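Local coordinates for sulfate transporter 4.1, chloroplastic (Arabidopsis thaliana, PDB 7LHV), which carries sulfate across a membrane together with protons, as an H(+)/sulfate cotransporter of the SLC26A/SulP family, and may help regulate sulfate assimilation, at residues A[201-209]-A[484-492]; A[317-325]-A[378-386]. All coordinates share one frame; numbering follows the deposited sequence.

Contact 1 (A[201-209]-A[484-492]). With S1P ((2S,3R,4E)-2-amino-3-hydroxyoctadec-4-en-1-yl dihydrogen phosphate), chain F.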
loop_
_atom_site.group_PDB
_atom_site.type_symbol
_atom_site.label_atom_id
_atom_site.label_comp_id
_atom_site.label_asym_id
_atom_site.label_seq_id
_atom_site.Cartn_x
_atom_site.Cartn_y
_atom_site.Cartn_z
ATOM N N ILE A 201 4.175 -8.866 -1.914
ATOM C CA ILE A 201 4.797 -8.254 -3.072
ATOM C C ILE A 201 4.037 -8.548 -4.361
ATOM O O ILE A 201 4.055 -7.720 -5.279
ATOM C CB ILE A 201 6.268 -8.709 -3.186
ATOM C CG1 ILE A 201 7.032 -8.343 -1.918
ATOM C CG2 ILE A 201 6.954 -8.068 -4.374
ATOM C CD1 ILE A 201 7.070 -6.860 -1.646
ATOM N N ARG A 202 3.336 -9.678 -4.443
ATOM C CA ARG A 202 2.687 -10.104 -5.678
ATOM C C ARG A 202 1.496 -9.241 -6.069
ATOM O O ARG A 202 0.811 -9.581 -7.039
ATOM C CB ARG A 202 2.254 -11.565 -5.557
ATOM C CG ARG A 202 3.389 -12.503 -5.197
ATOM C CD ARG A 202 2.926 -13.950 -5.145
ATOM N NE ARG A 202 3.755 -14.748 -4.251
ATOM C CZ ARG A 202 4.983 -15.163 -4.536
ATOM N NH1 ARG A 202 5.547 -14.900 -5.704
ATOM N NH2 ARG A 202 5.659 -15.859 -3.630
ATOM N N PHE A 203 1.219 -8.151 -5.355
ATOM C CA PHE A 203 0.188 -7.221 -5.791
ATOM C C PHE A 203 0.652 -6.323 -6.928
ATOM O O PHE A 203 -0.177 -5.626 -7.520
ATOM C CB PHE A 203 -0.287 -6.360 -4.615
ATOM C CG PHE A 203 0.683 -5.283 -4.218
ATOM C CD1 PHE A 203 1.679 -5.538 -3.296
ATOM C CD2 PHE A 203 0.597 -4.015 -4.765
ATOM C CE1 PHE A 203 2.571 -4.554 -2.931
ATOM C CE2 PHE A 203 1.488 -3.033 -4.406
ATOM C CZ PHE A 203 2.475 -3.302 -3.487
ATOM N N ILE A 204 1.948 -6.315 -7.237
ATOM C CA ILE A 204 2.469 -5.442 -8.282
ATOM C C ILE A 204 2.026 -5.961 -9.641
ATOM O O ILE A 204 2.184 -7.148 -9.952
ATOM C CB ILE A 204 3.996 -5.343 -8.185
ATOM C CG1 ILE A 204 4.400 -4.836 -6.803
ATOM C CG2 ILE A 204 4.537 -4.426 -9.260
ATOM C CD1 ILE A 204 5.872 -4.934 -6.523
ATOM N N SER A 205 1.466 -5.073 -10.457
ATOM C CA SER A 205 0.922 -5.473 -11.744
ATOM C C SER A 205 2.031 -5.943 -12.675
ATOM O O SER A 205 3.183 -5.520 -12.569
ATOM C CB SER A 205 0.157 -4.318 -12.383
ATOM O OG SER A 205 1.029 -3.262 -12.732
ATOM N N HIS A 206 1.671 -6.841 -13.592
ATOM C CA HIS A 206 2.655 -7.350 -14.539
ATOM C C HIS A 206 3.083 -6.283 -15.534
ATOM O O HIS A 206 4.193 -6.352 -16.070
ATOM C CB HIS A 206 2.101 -8.568 -15.276
ATOM C CG HIS A 206 3.051 -9.146 -16.276
ATOM N ND1 HIS A 206 4.264 -9.696 -15.920
ATOM C CD2 HIS A 206 2.970 -9.255 -17.623
ATOM C CE1 HIS A 206 4.887 -10.122 -17.003
ATOM N NE2 HIS A 206 4.123 -9.867 -18.050
ATOM N N SER A 207 2.226 -5.296 -15.801
ATOM C CA SER A 207 2.607 -4.211 -16.698
ATOM C C SER A 207 3.758 -3.399 -16.122
ATOM O O SER A 207 4.677 -3.009 -16.849
ATOM C CB SER A 207 1.405 -3.312 -16.972
ATOM O OG SER A 207 0.288 -4.078 -17.376
ATOM N N VAL A 208 3.717 -3.131 -14.818
ATOM C CA VAL A 208 4.789 -2.382 -14.173
ATOM C C VAL A 208 6.105 -3.143 -14.271
ATOM O O VAL A 208 7.149 -2.572 -14.611
ATOM C CB VAL A 208 4.410 -2.081 -12.713
ATOM C CG1 VAL A 208 5.642 -1.790 -11.890
ATOM C CG2 VAL A 208 3.443 -0.916 -12.652
ATOM N N ILE A 209 6.070 -4.446 -13.990
ATOM C CA ILE A 209 7.277 -5.263 -14.062
ATOM C C ILE A 209 7.801 -5.316 -15.490
ATOM O O ILE A 209 9.010 -5.229 -15.724
ATOM C CB ILE A 209 6.999 -6.672 -13.511
ATOM C CG1 ILE A 209 6.530 -6.592 -12.061
ATOM C CG2 ILE A 209 8.237 -7.537 -13.618
ATOM C CD1 ILE A 209 5.870 -7.852 -11.571
ATOM N N GLY A 484 6.665 2.619 -9.835
ATOM C CA GLY A 484 5.843 1.468 -10.178
ATOM C C GLY A 484 5.126 0.884 -8.977
ATOM O O GLY A 484 3.926 0.596 -9.030
ATOM N N VAL A 485 5.849 0.717 -7.868
ATOM C CA VAL A 485 5.236 0.179 -6.657
ATOM C C VAL A 485 4.171 1.133 -6.130
ATOM O O VAL A 485 3.095 0.705 -5.694
ATOM C CB VAL A 485 6.311 -0.115 -5.595
ATOM C CG1 VAL A 485 5.665 -0.495 -4.279
ATOM C CG2 VAL A 485 7.230 -1.220 -6.073
ATOM N N GLY A 486 4.447 2.437 -6.168
ATOM C CA GLY A 486 3.476 3.402 -5.688
ATOM C C GLY A 486 2.212 3.430 -6.522
ATOM O O GLY A 486 1.113 3.538 -5.985
ATOM N N PHE A 487 2.349 3.339 -7.845
ATOM C CA PHE A 487 1.169 3.320 -8.701
ATOM C C PHE A 487 0.373 2.034 -8.520
ATOM O O PHE A 487 -0.864 2.057 -8.522
ATOM C CB PHE A 487 1.576 3.513 -10.158
ATOM C CG PHE A 487 1.490 4.935 -10.622
ATOM C CD1 PHE A 487 0.265 5.504 -10.922
ATOM C CD2 PHE A 487 2.628 5.706 -10.743
ATOM C CE1 PHE A 487 0.184 6.816 -11.344
ATOM C CE2 PHE A 487 2.552 7.017 -11.163
ATOM C CZ PHE A 487 1.329 7.572 -11.464
ATOM N N SER A 488 1.061 0.901 -8.355
ATOM C CA SER A 488 0.352 -0.342 -8.072
ATOM C C SER A 488 -0.410 -0.254 -6.755
ATOM O O SER A 488 -1.567 -0.684 -6.668
ATOM C CB SER A 488 1.334 -1.510 -8.047
ATOM O OG SER A 488 1.846 -1.763 -9.342
ATOM N N LEU A 489 0.220 0.309 -5.720
ATOM C CA LEU A 489 -0.466 0.493 -4.444
ATOM C C LEU A 489 -1.643 1.446 -4.581
ATOM O O LEU A 489 -2.702 1.223 -3.986
ATOM C CB LEU A 489 0.505 1.006 -3.386
ATOM C CG LEU A 489 1.191 -0.053 -2.532
ATOM C CD1 LEU A 489 2.189 0.595 -1.593
ATOM C CD2 LEU A 489 0.153 -0.838 -1.758
ATOM N N ALA A 490 -1.473 2.524 -5.346
ATOM C CA ALA A 490 -2.560 3.473 -5.535
ATOM C C ALA A 490 -3.749 2.808 -6.205
ATOM O O ALA A 490 -4.897 3.042 -5.818
ATOM C CB ALA A 490 -2.081 4.666 -6.358
ATOM N N PHE A 491 -3.497 1.964 -7.205
ATOM C CA PHE A 491 -4.605 1.311 -7.895
ATOM C C PHE A 491 -5.246 0.231 -7.029
ATOM O O PHE A 491 -6.467 0.039 -7.071
ATOM C CB PHE A 491 -4.123 0.752 -9.228
ATOM C CG PHE A 491 -4.142 1.764 -10.331
ATOM C CD1 PHE A 491 -5.340 2.244 -10.825
ATOM C CD2 PHE A 491 -2.964 2.265 -10.848
ATOM C CE1 PHE A 491 -5.359 3.188 -11.827
ATOM C CE2 PHE A 491 -2.978 3.209 -11.849
ATOM C CZ PHE A 491 -4.177 3.669 -12.340
ATOM N N VAL A 492 -4.447 -0.470 -6.219
ATOM C CA VAL A 492 -5.014 -1.430 -5.274
ATOM C C VAL A 492 -5.917 -0.720 -4.274
ATOM O O VAL A 492 -7.028 -1.182 -3.976
ATOM C CB VAL A 492 -3.888 -2.206 -4.564
ATOM C CG1 VAL A 492 -4.405 -2.850 -3.293
ATOM C CG2 VAL A 492 -3.308 -3.254 -5.487
HETATM C C1 S1P F . -5.725 8.631 -10.743
HETATM O O1 S1P F . -6.991 8.123 -10.278
HETATM C C2 S1P F . -4.783 7.522 -10.347
HETATM N N2 S1P F . -5.462 6.643 -9.399
HETATM C C3 S1P F . -3.513 7.983 -9.632
HETATM O O3 S1P F . -3.371 7.084 -8.540
HETATM C C4 S1P F . -3.587 9.385 -9.128
HETATM C C5 S1P F . -2.595 10.041 -8.561
HETATM C C6 S1P F . -1.199 9.611 -8.273
HETATM C C7 S1P F . -1.011 8.812 -7.001
HETATM C C8 S1P F . -0.009 7.705 -7.172
HETATM C C9 S1P F . 1.102 7.713 -6.152
HETATM C C10 S1P F . 0.723 7.052 -4.849
HETATM C C11 S1P F . 1.875 6.860 -3.891
HETATM C C12 S1P F . 1.559 5.928 -2.739
HETATM C C13 S1P F . 0.216 5.260 -2.846
HETATM C C14 S1P F . -0.361 4.822 -1.525
HETATM C C15 S1P F . 0.600 4.933 -0.370
HETATM C C16 S1P F . 0.021 5.607 0.860
HETATM P P22 S1P F . -8.056 7.285 -11.113
HETATM O O23 S1P F . -7.903 7.635 -12.574
HETATM O O24 S1P F . -7.686 5.846 -10.936
HETATM O O25 S1P F . -9.387 7.565 -10.602
#
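Gly484 O accepts two donors from Ser488, its backbone N at 3.0 Å and its OG at 3.2 Å, which arrive from opposite faces of the carbonyl plane; beside this doubly gripped oxygen, Val208 CG1 rests 3.7 Å from Gly484 CA. The motif is an N-capped helix start packed on a second membrane helix: Ser205 caps helix 206-229 through a weak bond from Val208 N to Ser205 OG, and this start packs against helix 477-496. No hydrogen bond crosses the interface, and Val208 CG2 packs near Ser488 OG. Most of the apolar contact belongs to Phe203. With CG between its own N and carbonyl carbon (chi1 75°), the ring reaches helix 477-496, where CE2 lies 3.5 Å from Leu489 CG and CD2 meets Val492 CG2. Ile204 CG1 sits over the centre of one ring face, while Ile204 CD1 touches Val485 CG2. Phe539 of the second subunit packs on Ser205 and Val492, placing the contact at the dimer interface. One sphingosine 1-phosphate touches Val208; another lies on the side of helix 477-496 that carries Phe487, with C8 over a face of that ring, N2 over a face of Phe491 and O3 3.5 Å from Ala490 CB.

Contact 2 (A[317-325]-A[378-386])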
loop_
_atom_site.group_PDB
_atom_site.type_symbol
_atom_site.label_atom_id
_atom_site.label_comp_id
_atom_site.label_asym_id
_atom_site.label_seq_id
_atom_site.Cartn_x
_atom_site.Cartn_y
_atom_site.Cartn_z
ATOM N N GLY A 317 40.836 -22.526 -10.234
ATOM C CA GLY A 317 40.535 -23.294 -9.044
ATOM C C GLY A 317 39.172 -22.998 -8.457
ATOM O O GLY A 317 38.588 -21.942 -8.717
ATOM N N LEU A 318 38.656 -23.930 -7.661
ATOM C CA LEU A 318 37.364 -23.745 -7.028
ATOM C C LEU A 318 37.453 -22.670 -5.944
ATOM O O LEU A 318 38.502 -22.488 -5.323
ATOM C CB LEU A 318 36.880 -25.056 -6.418
ATOM C CG LEU A 318 36.870 -26.265 -7.351
ATOM C CD1 LEU A 318 36.434 -27.511 -6.605
ATOM C CD2 LEU A 318 35.971 -26.010 -8.545
ATOM N N PRO A 319 36.367 -21.938 -5.706
ATOM C CA PRO A 319 36.373 -20.945 -4.629
ATOM C C PRO A 319 36.503 -21.601 -3.264
ATOM O O PRO A 319 36.089 -22.744 -3.055
ATOM C CB PRO A 319 35.020 -20.245 -4.783
ATOM C CG PRO A 319 34.168 -21.221 -5.509
ATOM C CD PRO A 319 35.086 -21.959 -6.430
ATOM N N THR A 320 37.092 -20.861 -2.331
ATOM C CA THR A 320 37.311 -21.335 -0.974
ATOM C C THR A 320 36.340 -20.673 -0.004
ATOM O O THR A 320 35.805 -19.591 -0.260
ATOM C CB THR A 320 38.752 -21.066 -0.530
ATOM O OG1 THR A 320 39.028 -19.662 -0.624
ATOM C CG2 THR A 320 39.729 -21.831 -1.405
ATOM N N PHE A 321 36.114 -21.346 1.122
ATOM C CA PHE A 321 35.203 -20.835 2.136
ATOM C C PHE A 321 35.769 -19.571 2.770
ATOM O O PHE A 321 36.945 -19.525 3.144
ATOM C CB PHE A 321 34.953 -21.896 3.206
ATOM C CG PHE A 321 33.868 -21.533 4.179
ATOM C CD1 PHE A 321 32.551 -21.877 3.925
ATOM C CD2 PHE A 321 34.161 -20.847 5.343
ATOM C CE1 PHE A 321 31.551 -21.545 4.813
ATOM C CE2 PHE A 321 33.166 -20.512 6.235
ATOM C CZ PHE A 321 31.858 -20.862 5.969
ATOM N N SER A 322 34.928 -18.548 2.895
ATOM C CA SER A 322 35.339 -17.290 3.514
ATOM C C SER A 322 34.094 -16.520 3.917
ATOM O O SER A 322 33.252 -16.221 3.064
ATOM C CB SER A 322 36.199 -16.462 2.558
ATOM O OG SER A 322 37.472 -17.051 2.366
ATOM N N PHE A 323 33.977 -16.201 5.202
ATOM C CA PHE A 323 32.893 -15.349 5.657
ATOM C C PHE A 323 33.085 -13.934 5.118
ATOM O O PHE A 323 34.215 -13.497 4.892
ATOM C CB PHE A 323 32.840 -15.313 7.180
ATOM C CG PHE A 323 31.960 -16.363 7.788
ATOM C CD1 PHE A 323 30.611 -16.124 7.985
ATOM C CD2 PHE A 323 32.484 -17.583 8.179
ATOM C CE1 PHE A 323 29.798 -17.087 8.551
ATOM C CE2 PHE A 323 31.676 -18.549 8.745
ATOM C CZ PHE A 323 30.332 -18.301 8.931
ATOM N N PRO A 324 31.997 -13.201 4.887
ATOM C CA PRO A 324 32.131 -11.799 4.473
ATOM C C PRO A 324 32.809 -10.965 5.551
ATOM O O PRO A 324 32.645 -11.203 6.748
ATOM C CB PRO A 324 30.681 -11.355 4.249
ATOM C CG PRO A 324 29.931 -12.628 3.994
ATOM C CD PRO A 324 30.599 -13.661 4.848
ATOM N N ARG A 325 33.584 -9.973 5.109
ATOM C CA ARG A 325 34.330 -9.116 6.019
ATOM C C ARG A 325 33.910 -7.653 5.973
ATOM O O ARG A 325 34.500 -6.836 6.689
ATOM C CB ARG A 325 35.835 -9.200 5.727
ATOM C CG ARG A 325 36.555 -10.340 6.420
ATOM C CD ARG A 325 36.590 -11.577 5.546
ATOM N NE ARG A 325 37.123 -11.284 4.221
ATOM C CZ ARG A 325 38.415 -11.252 3.922
ATOM N NH1 ARG A 325 39.342 -11.493 4.836
ATOM N NH2 ARG A 325 38.786 -10.971 2.676
ATOM N N LEU A 378 24.678 -20.001 0.880
ATOM C CA LEU A 378 25.854 -20.837 0.655
ATOM C C LEU A 378 26.760 -20.262 -0.430
ATOM O O LEU A 378 27.992 -20.321 -0.305
ATOM C CB LEU A 378 25.440 -22.264 0.312
ATOM C CG LEU A 378 25.172 -23.212 1.486
ATOM C CD1 LEU A 378 26.446 -23.432 2.280
ATOM C CD2 LEU A 378 24.057 -22.721 2.389
ATOM N N GLY A 379 26.185 -19.696 -1.491
ATOM C CA GLY A 379 27.004 -19.047 -2.497
ATOM C C GLY A 379 27.807 -17.892 -1.929
ATOM O O GLY A 379 28.976 -17.711 -2.273
ATOM N N SER A 380 27.192 -17.099 -1.050
ATOM C CA SER A 380 27.925 -16.029 -0.386
ATOM C C SER A 380 29.056 -16.593 0.456
ATOM O O SER A 380 30.165 -16.048 0.468
ATOM C CB SER A 380 26.978 -15.211 0.481
ATOM O OG SER A 380 25.783 -14.944 -0.220
ATOM N N LEU A 381 28.794 -17.688 1.167
ATOM C CA LEU A 381 29.865 -18.344 1.904
ATOM C C LEU A 381 30.969 -18.862 0.994
ATOM O O LEU A 381 32.093 -19.054 1.467
ATOM C CB LEU A 381 29.314 -19.495 2.744
ATOM C CG LEU A 381 28.391 -19.116 3.899
ATOM C CD1 LEU A 381 28.193 -20.304 4.815
ATOM C CD2 LEU A 381 28.955 -17.936 4.663
ATOM N N PHE A 382 30.686 -19.085 -0.287
ATOM C CA PHE A 382 31.700 -19.560 -1.224
ATOM C C PHE A 382 31.946 -18.552 -2.341
ATOM O O PHE A 382 32.119 -18.920 -3.505
ATOM C CB PHE A 382 31.316 -20.920 -1.795
ATOM C CG PHE A 382 31.683 -22.066 -0.907
ATOM C CD1 PHE A 382 32.931 -22.654 -0.998
ATOM C CD2 PHE A 382 30.787 -22.546 0.028
ATOM C CE1 PHE A 382 33.274 -23.707 -0.178
ATOM C CE2 PHE A 382 31.124 -23.599 0.850
ATOM C CZ PHE A 382 32.368 -24.180 0.747
ATOM N N SER A 383 31.967 -17.262 -1.998
ATOM C CA SER A 383 32.382 -16.185 -2.900
ATOM C C SER A 383 31.527 -16.132 -4.168
ATOM O O SER A 383 32.015 -16.291 -5.286
ATOM C CB SER A 383 33.866 -16.317 -3.254
ATOM O OG SER A 383 34.658 -16.489 -2.094
ATOM N N ALA A 384 30.233 -15.882 -3.980
ATOM C CA ALA A 384 29.308 -15.724 -5.090
ATOM C C ALA A 384 28.412 -14.519 -4.852
ATOM O O ALA A 384 28.153 -14.136 -3.710
ATOM C CB ALA A 384 28.447 -16.972 -5.290
ATOM N N TYR A 385 27.938 -13.927 -5.940
ATOM C CA TYR A 385 27.034 -12.789 -5.901
ATOM C C TYR A 385 25.631 -13.231 -6.313
ATOM O O TYR A 385 25.471 -14.298 -6.914
ATOM C CB TYR A 385 27.572 -11.658 -6.797
ATOM C CG TYR A 385 27.208 -11.699 -8.262
ATOM C CD1 TYR A 385 27.998 -12.379 -9.176
ATOM C CD2 TYR A 385 26.103 -11.011 -8.741
ATOM C CE1 TYR A 385 27.676 -12.399 -10.518
ATOM C CE2 TYR A 385 25.775 -11.027 -10.077
ATOM C CZ TYR A 385 26.566 -11.720 -10.960
ATOM O OH TYR A 385 26.239 -11.734 -12.293
ATOM N N PRO A 386 24.588 -12.453 -5.988
ATOM C CA PRO A 386 23.226 -13.011 -5.971
ATOM C C PRO A 386 22.837 -13.696 -7.275
ATOM O O PRO A 386 23.117 -13.204 -8.369
ATOM C CB PRO A 386 22.349 -11.784 -5.710
ATOM C CG PRO A 386 23.214 -10.842 -5.019
ATOM C CD PRO A 386 24.584 -11.037 -5.579
#
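Leu381, the last residue of helix 365-381, spreads its two methyl branches between Phe321 and Phe323 of an extended loop: CD1 lies 3.6 Å from Phe321 CE1, and CD2 sits over one face of Phe323, offset toward the rim. The motif is a helix C-terminus crossed by a coil segment, within the membrane domain of the SLC26A/SulP fold. Beyond the helix the chain runs on to strand 388-389, which pairs with strand 149-150; as in relatives of this fold, these short strands probably lie near the substrate site. One hydrogen bond crosses the contact, from Ser322 N to Leu381 O (3.2 Å, 169° at the hydrogen). Phe321 and Phe382 form a T-shaped pair, ring centroids 5.6 Å apart and planes at 79°, in which the edge of Phe321 is turned to the face of Phe382, CD1 approaching CE2 to 3.8 Å. Phe321 CG is anti to the backbone N (chi1 -171°), which carries the ring alongside Leu381. Phe382 also has Phe321 CA over a face and Pro319 O at its edge, and Val133 of helix 125-141 touches it too. Were Phe382 an alanine, the edge of Phe321 would probably lose its aromatic partner, and Val133 the ring it touches. Pro319 CB lies 3.4 Å from the backbone Phe382 O, away from the ring.

Contact 2 is nested along the chain inside contact 1, yet their centres are 35 Å apart and they share no helix. Contact 1 is almost wholly buried, about 10 Å from the centre of the chain against about 27 Å for contact 2, with the second subunit and bound lipid close by; it joins the start of one membrane helix to the flank of another mainly by apolar side chains, with Ser488 and the bare backbone of Gly484 also in the interface, and its polar bonds stay within each segment. Contact 2 is only partly buried, and no other protein chain touches it. There a loop meets a helix end through a backbone hydrogen bond and aromatic packing on the surface.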